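Side-chain contacts in hydrazine synthase beta subunit (Candidatus Kuenenia stuttgartiensis, PDB 5C2V), which forms part of the hydrazine synthase complex, which condenses nitric oxide with ammonium, and may modulate transport of the hydroxylamine intermediate between active sites: residues B[68-73]-B[124-129]; B[110-115]-B[147-152]. One frame throughout, in Å; residues are numbered along the deposited sequence.

Contact 1 of 2, residues B[68-73]-B[124-129]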
loop_
_atom_site.group_PDB
_atom_site.type_symbol
_atom_site.label_atom_id
_atom_site.label_comp_id
_atom_site.label_asym_id
_atom_site.label_seq_id
_atom_site.Cartn_x
_atom_site.Cartn_y
_atom_site.Cartn_z
ATOM N N PHE B 68 -55.232 26.236 30.138
ATOM C CA PHE B 68 -54.837 27.578 29.713
ATOM C C PHE B 68 -53.698 27.568 28.698
ATOM O O PHE B 68 -52.859 26.668 28.694
ATOM C CB PHE B 68 -54.429 28.423 30.924
ATOM C CG PHE B 68 -55.516 28.588 31.950
ATOM C CD1 PHE B 68 -56.471 29.583 31.814
ATOM C CD2 PHE B 68 -55.577 27.754 33.055
ATOM C CE1 PHE B 68 -57.470 29.738 32.758
ATOM C CE2 PHE B 68 -56.573 27.905 34.001
ATOM C CZ PHE B 68 -57.521 28.899 33.853
ATOM N N LEU B 69 -53.679 28.582 27.839
ATOM C CA LEU B 69 -52.621 28.738 26.848
ATOM C C LEU B 69 -52.020 30.139 26.904
ATOM O O LEU B 69 -52.708 31.126 26.643
ATOM C CB LEU B 69 -53.155 28.453 25.443
ATOM C CG LEU B 69 -52.154 28.600 24.296
ATOM C CD1 LEU B 69 -51.060 27.549 24.396
ATOM C CD2 LEU B 69 -52.861 28.520 22.951
ATOM N N TYR B 70 -50.738 30.221 27.241
ATOM C CA TYR B 70 -50.052 31.506 27.303
ATOM C C TYR B 70 -49.355 31.797 25.980
ATOM O O TYR B 70 -48.390 31.128 25.617
ATOM C CB TYR B 70 -49.038 31.524 28.449
ATOM C CG TYR B 70 -49.650 31.671 29.826
ATOM C CD1 TYR B 70 -50.467 30.680 30.356
ATOM C CD2 TYR B 70 -49.399 32.797 30.600
ATOM C CE1 TYR B 70 -51.023 30.811 31.615
ATOM C CE2 TYR B 70 -49.951 32.936 31.860
ATOM C CZ TYR B 70 -50.762 31.941 32.362
ATOM O OH TYR B 70 -51.313 32.074 33.616
ATOM N N VAL B 71 -49.842 32.810 25.272
ATOM C CA VAL B 71 -49.350 33.126 23.936
ATOM C C VAL B 71 -48.463 34.366 23.959
ATOM O O VAL B 71 -48.770 35.340 24.643
ATOM C CB VAL B 71 -50.520 33.348 22.956
ATOM C CG1 VAL B 71 -50.006 33.562 21.546
ATOM C CG2 VAL B 71 -51.479 32.168 22.998
ATOM N N CYS B 72 -47.361 34.330 23.216
ATOM C CA CYS B 72 -46.463 35.477 23.154
ATOM C C CYS B 72 -46.779 36.371 21.966
ATOM O O CYS B 72 -46.540 35.992 20.823
ATOM C CB CYS B 72 -45.007 35.016 23.066
ATOM S SG CYS B 72 -44.250 34.599 24.642
ATOM N N ASN B 73 -47.282 37.570 22.242
ATOM C CA ASN B 73 -47.517 38.549 21.192
ATOM C C ASN B 73 -46.311 39.471 21.083
ATOM O O ASN B 73 -46.045 40.285 21.975
ATOM C CB ASN B 73 -48.789 39.349 21.467
ATOM C CG ASN B 73 -49.974 38.462 21.799
ATOM O OD1 ASN B 73 -50.575 37.849 20.916
ATOM N ND2 ASN B 73 -50.323 38.396 23.080
ATOM N N ASP B 124 -39.045 37.794 31.812
ATOM C CA ASP B 124 -40.098 38.235 32.717
ATOM C C ASP B 124 -40.824 37.043 33.323
ATOM O O ASP B 124 -41.214 36.114 32.614
ATOM C CB ASP B 124 -41.088 39.148 31.991
ATOM C CG ASP B 124 -40.465 40.466 31.573
ATOM O OD1 ASP B 124 -39.415 40.835 32.138
ATOM O OD2 ASP B 124 -41.030 41.136 30.683
ATOM N N VAL B 125 -40.991 37.071 34.640
ATOM C CA VAL B 125 -41.692 36.004 35.339
ATOM C C VAL B 125 -43.150 36.394 35.577
ATOM O O VAL B 125 -43.470 37.561 35.809
ATOM C CB VAL B 125 -41.004 35.649 36.677
ATOM C CG1 VAL B 125 -39.527 35.379 36.449
ATOM C CG2 VAL B 125 -41.173 36.762 37.685
ATOM N N ILE B 126 -44.035 35.409 35.478
ATOM C CA ILE B 126 -45.468 35.639 35.600
ATOM C C ILE B 126 -46.122 34.606 36.513
ATOM O O ILE B 126 -46.036 33.407 36.263
ATOM C CB ILE B 126 -46.161 35.596 34.222
ATOM C CG1 ILE B 126 -45.721 36.782 33.361
ATOM C CG2 ILE B 126 -47.672 35.586 34.382
ATOM C CD1 ILE B 126 -46.307 36.773 31.965
ATOM N N ASP B 127 -46.774 35.074 37.573
ATOM C CA ASP B 127 -47.524 34.178 38.445
ATOM C C ASP B 127 -48.827 33.774 37.764
ATOM O O ASP B 127 -49.506 34.610 37.174
ATOM C CB ASP B 127 -47.809 34.840 39.793
ATOM C CG ASP B 127 -48.531 33.916 40.752
ATOM O OD1 ASP B 127 -47.864 33.062 41.372
ATOM O OD2 ASP B 127 -49.767 34.035 40.878
ATOM N N THR B 128 -49.174 32.492 37.839
ATOM C CA THR B 128 -50.363 31.996 37.153
ATOM C C THR B 128 -51.643 32.330 37.920
ATOM O O THR B 128 -52.706 32.498 37.322
ATOM C CB THR B 128 -50.281 30.468 36.912
ATOM O OG1 THR B 128 -51.297 30.071 35.982
ATOM C CG2 THR B 128 -50.451 29.694 38.212
ATOM N N GLY B 129 -51.540 32.430 39.243
ATOM C CA GLY B 129 -52.681 32.762 40.075
ATOM C C GLY B 129 -53.064 34.220 39.943
ATOM O O GLY B 129 -54.230 34.563 39.751
HETATM O O HOH W 1 -53.447 30.424 34.807
#
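Y70 reaches across to T128 and I126 with the far half of its ring. With chi1 at -76°, CG lies beside the backbone N and anti to the carbonyl carbon, and the ring is carried off strand 68-73 toward segment 124-129. CB, CG and the near ring carbons lead across to segment 124-129 without touching it closely. The first touch comes at CE2, 4.3 Å from CG2 of I126, an apolar approach oblique to the ring. CZ follows at 4.1 Å from T128 OG1, and the hydroxyl comes nearest, OH lying 3.1 Å from T128 OG1 and 3.7 Å from T128 CA. The two segments belong to successive four-stranded antiparallel sheets of a beta-propeller, 57-94 and 99-137, so the tyrosine bridges neighbouring blades; I102 and I104 of strand 99-104 also pack against it. T128 sits just past the end of strand 122-127, and its side chain crosses that of Y70 at about a right angle. Its OG1 is anti to the backbone N (chi1 -167°), which brings the hydroxyl up to the phenol. A water lies in the plane of the Y70 ring, hydrogen-bonded to OH at 2.9 Å, and the same water stands above one face of the F68 ring, displaced toward the rim. From T128 the chain turns, with D127 OD2 accepting a hydrogen bond from R130 N and a weak one from G129 N.

Contact 2 of 2, residues B[110-115]-B[147-152]; sequences TAYVAC and VEISPD
Packing between two successive blades of the beta-propeller brings Y112 and A114, on the second strand of one four-stranded sheet, against V147 and I149, on the first strand of the next. The axes of strand segments 110-115 and 147-149 approach to 7.9 Å with an angle of 156° between their directions, with no backbone pairing between them. A114 lies closest in register to V147, their CA atoms 6.2 Å apart, and A114 CB meets V147 CG1 at 3.9 Å. The second valine methyl, CG2, turns to Y112, 4.0 Å from its backbone O and 4.4 Å from its CB. With chi1 at -67°, CG1 of V147 stands anti to the carbonyl carbon and CG2 between it and the backbone N, which divides the two branches between A114 and Y112. I149 presents its end methyl: CD1 lies 3.8 Å from Y112 CD1 and 4.1 Å from Y112 CE1, oblique to the ring, and the two side chains cross at about a right angle. I175 touches both Y112 and I149, while L156 of strand 155-160 backs V147 and I149. Past the strand the chain turns at P151 and D152, and S150 OG donates to D152 OD1 at 2.8 Å from above the carboxylate plane. Such apolar packing of side chains between facing sheets is characteristic of adjacent blades in a beta-propeller.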
loop_
_atom_site.group_PDB
_atom_site.type_symbol
_atom_site.label_atom_id
_atom_site.label_comp_id
_atom_site.label_asym_id
_atom_site.label_seq_id
_atom_site.Cartn_x
_atom_site.Cartn_y
_atom_site.Cartn_z
ATOM N N THR B 110 -45.821 29.129 37.617
ATOM C CA THR B 110 -45.041 30.236 37.075
ATOM C C THR B 110 -44.778 30.078 35.579
ATOM O O THR B 110 -44.533 28.975 35.091
ATOM C CB THR B 110 -43.689 30.379 37.810
ATOM O OG1 THR B 110 -43.902 30.330 39.226
ATOM C CG2 THR B 110 -43.013 31.697 37.453
ATOM N N ALA B 111 -44.830 31.195 34.861
ATOM C CA ALA B 111 -44.508 31.230 33.443
ATOM C C ALA B 111 -43.315 32.149 33.207
ATOM O O ALA B 111 -43.230 33.227 33.787
ATOM C CB ALA B 111 -45.706 31.689 32.632
ATOM N N TYR B 112 -42.393 31.716 32.357
ATOM C CA TYR B 112 -41.197 32.493 32.067
ATOM C C TYR B 112 -41.190 32.933 30.611
ATOM O O TYR B 112 -41.391 32.123 29.701
ATOM C CB TYR B 112 -39.943 31.685 32.400
ATOM C CG TYR B 112 -39.816 31.375 33.873
ATOM C CD1 TYR B 112 -40.449 30.271 34.428
ATOM C CD2 TYR B 112 -39.073 32.194 34.713
ATOM C CE1 TYR B 112 -40.342 29.988 35.775
ATOM C CE2 TYR B 112 -38.958 31.918 36.061
ATOM C CZ TYR B 112 -39.595 30.814 36.587
ATOM O OH TYR B 112 -39.484 30.537 37.930
ATOM N N VAL B 113 -40.966 34.228 30.407
ATOM C CA VAL B 113 -41.074 34.839 29.089
ATOM C C VAL B 113 -39.763 35.484 28.654
ATOM O O VAL B 113 -39.276 36.404 29.304
ATOM C CB VAL B 113 -42.181 35.910 29.067
ATOM C CG1 VAL B 113 -42.513 36.290 27.647
ATOM C CG2 VAL B 113 -43.423 35.412 29.788
ATOM N N ALA B 114 -39.196 35.014 27.548
ATOM C CA ALA B 114 -37.938 35.574 27.063
ATOM C C ALA B 114 -38.185 36.798 26.187
ATOM O O ALA B 114 -38.867 36.705 25.167
ATOM C CB ALA B 114 -37.150 34.524 26.296
ATOM N N CYS B 115 -37.634 37.945 26.579
ATOM C CA CYS B 115 -37.821 39.159 25.786
ATOM C C CYS B 115 -36.654 39.354 24.821
ATOM O O CYS B 115 -35.534 39.640 25.237
ATOM C CB CYS B 115 -37.984 40.375 26.698
ATOM S SG CYS B 115 -39.298 40.192 27.929
ATOM N N VAL B 147 -36.355 30.323 26.293
ATOM C CA VAL B 147 -35.873 29.714 27.522
ATOM C C VAL B 147 -36.200 28.228 27.517
ATOM O O VAL B 147 -36.842 27.740 26.594
ATOM C CB VAL B 147 -36.501 30.371 28.760
ATOM C CG1 VAL B 147 -36.019 31.805 28.901
ATOM C CG2 VAL B 147 -38.019 30.315 28.675
ATOM N N GLU B 148 -35.735 27.509 28.533
ATOM C CA GLU B 148 -36.164 26.133 28.767
ATOM C C GLU B 148 -36.035 25.798 30.251
ATOM O O GLU B 148 -35.077 26.219 30.898
ATOM C CB GLU B 148 -35.350 25.158 27.909
ATOM C CG GLU B 148 -35.585 23.678 28.197
ATOM C CD GLU B 148 -36.845 23.127 27.551
ATOM O OE1 GLU B 148 -36.793 22.001 27.015
ATOM O OE2 GLU B 148 -37.893 23.802 27.595
ATOM N N ILE B 149 -36.971 25.019 30.782
ATOM C CA ILE B 149 -36.910 24.634 32.188
ATOM C C ILE B 149 -36.522 23.167 32.348
ATOM O O ILE B 149 -37.058 22.291 31.668
ATOM C CB ILE B 149 -38.249 24.887 32.907
ATOM C CG1 ILE B 149 -38.713 26.326 32.677
ATOM C CG2 ILE B 149 -38.120 24.603 34.396
ATOM C CD1 ILE B 149 -39.980 26.684 33.421
ATOM N N SER B 150 -35.577 22.915 33.248
ATOM C CA SER B 150 -35.107 21.565 33.534
ATOM C C SER B 150 -36.218 20.709 34.145
ATOM O O SER B 150 -37.139 21.241 34.764
ATOM C CB SER B 150 -33.900 21.621 34.471
ATOM O OG SER B 150 -34.228 22.268 35.688
ATOM N N PRO B 151 -36.139 19.379 33.961
ATOM C CA PRO B 151 -37.151 18.455 34.490
ATOM C C PRO B 151 -37.341 18.551 36.004
ATOM O O PRO B 151 -38.445 18.304 36.488
ATOM C CB PRO B 151 -36.607 17.072 34.100
ATOM C CG PRO B 151 -35.167 17.292 33.757
ATOM C CD PRO B 151 -35.110 18.667 33.187
ATOM N N ASP B 152 -36.288 18.900 36.738
ATOM C CA ASP B 152 -36.404 19.075 38.183
ATOM C C ASP B 152 -36.920 20.473 38.516
ATOM O O ASP B 152 -37.280 20.758 39.657
ATOM C CB ASP B 152 -35.062 18.819 38.875
ATOM C CG ASP B 152 -33.959 19.720 38.361
ATOM O OD1 ASP B 152 -33.890 19.936 37.134
ATOM O OD2 ASP B 152 -33.158 20.211 39.184
#

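Contacts 1 and 2 have centres 11 Å apart, on the same side of the chain's centre, and share the sheet formed by strands 99-104, 110-115, 122-127 and 132-137. Strands 110-115 and 122-127 are antiparallel neighbours in it, joined by probable backbone hydrogen bonds from I126 N to A111 O and from D124 N to V113 O, each 2.9 Å. Along the chain the segments alternate: 68-73, 110-115, 124-129, 147-152. Contact 1 therefore ties the shared blade to the preceding one and contact 2 to the following one, linking three consecutive blades. Y112 and V125 lie on the face turned to 147-152, I126 and V113 on that turned to 68-73: opposite faces serve the two contacts.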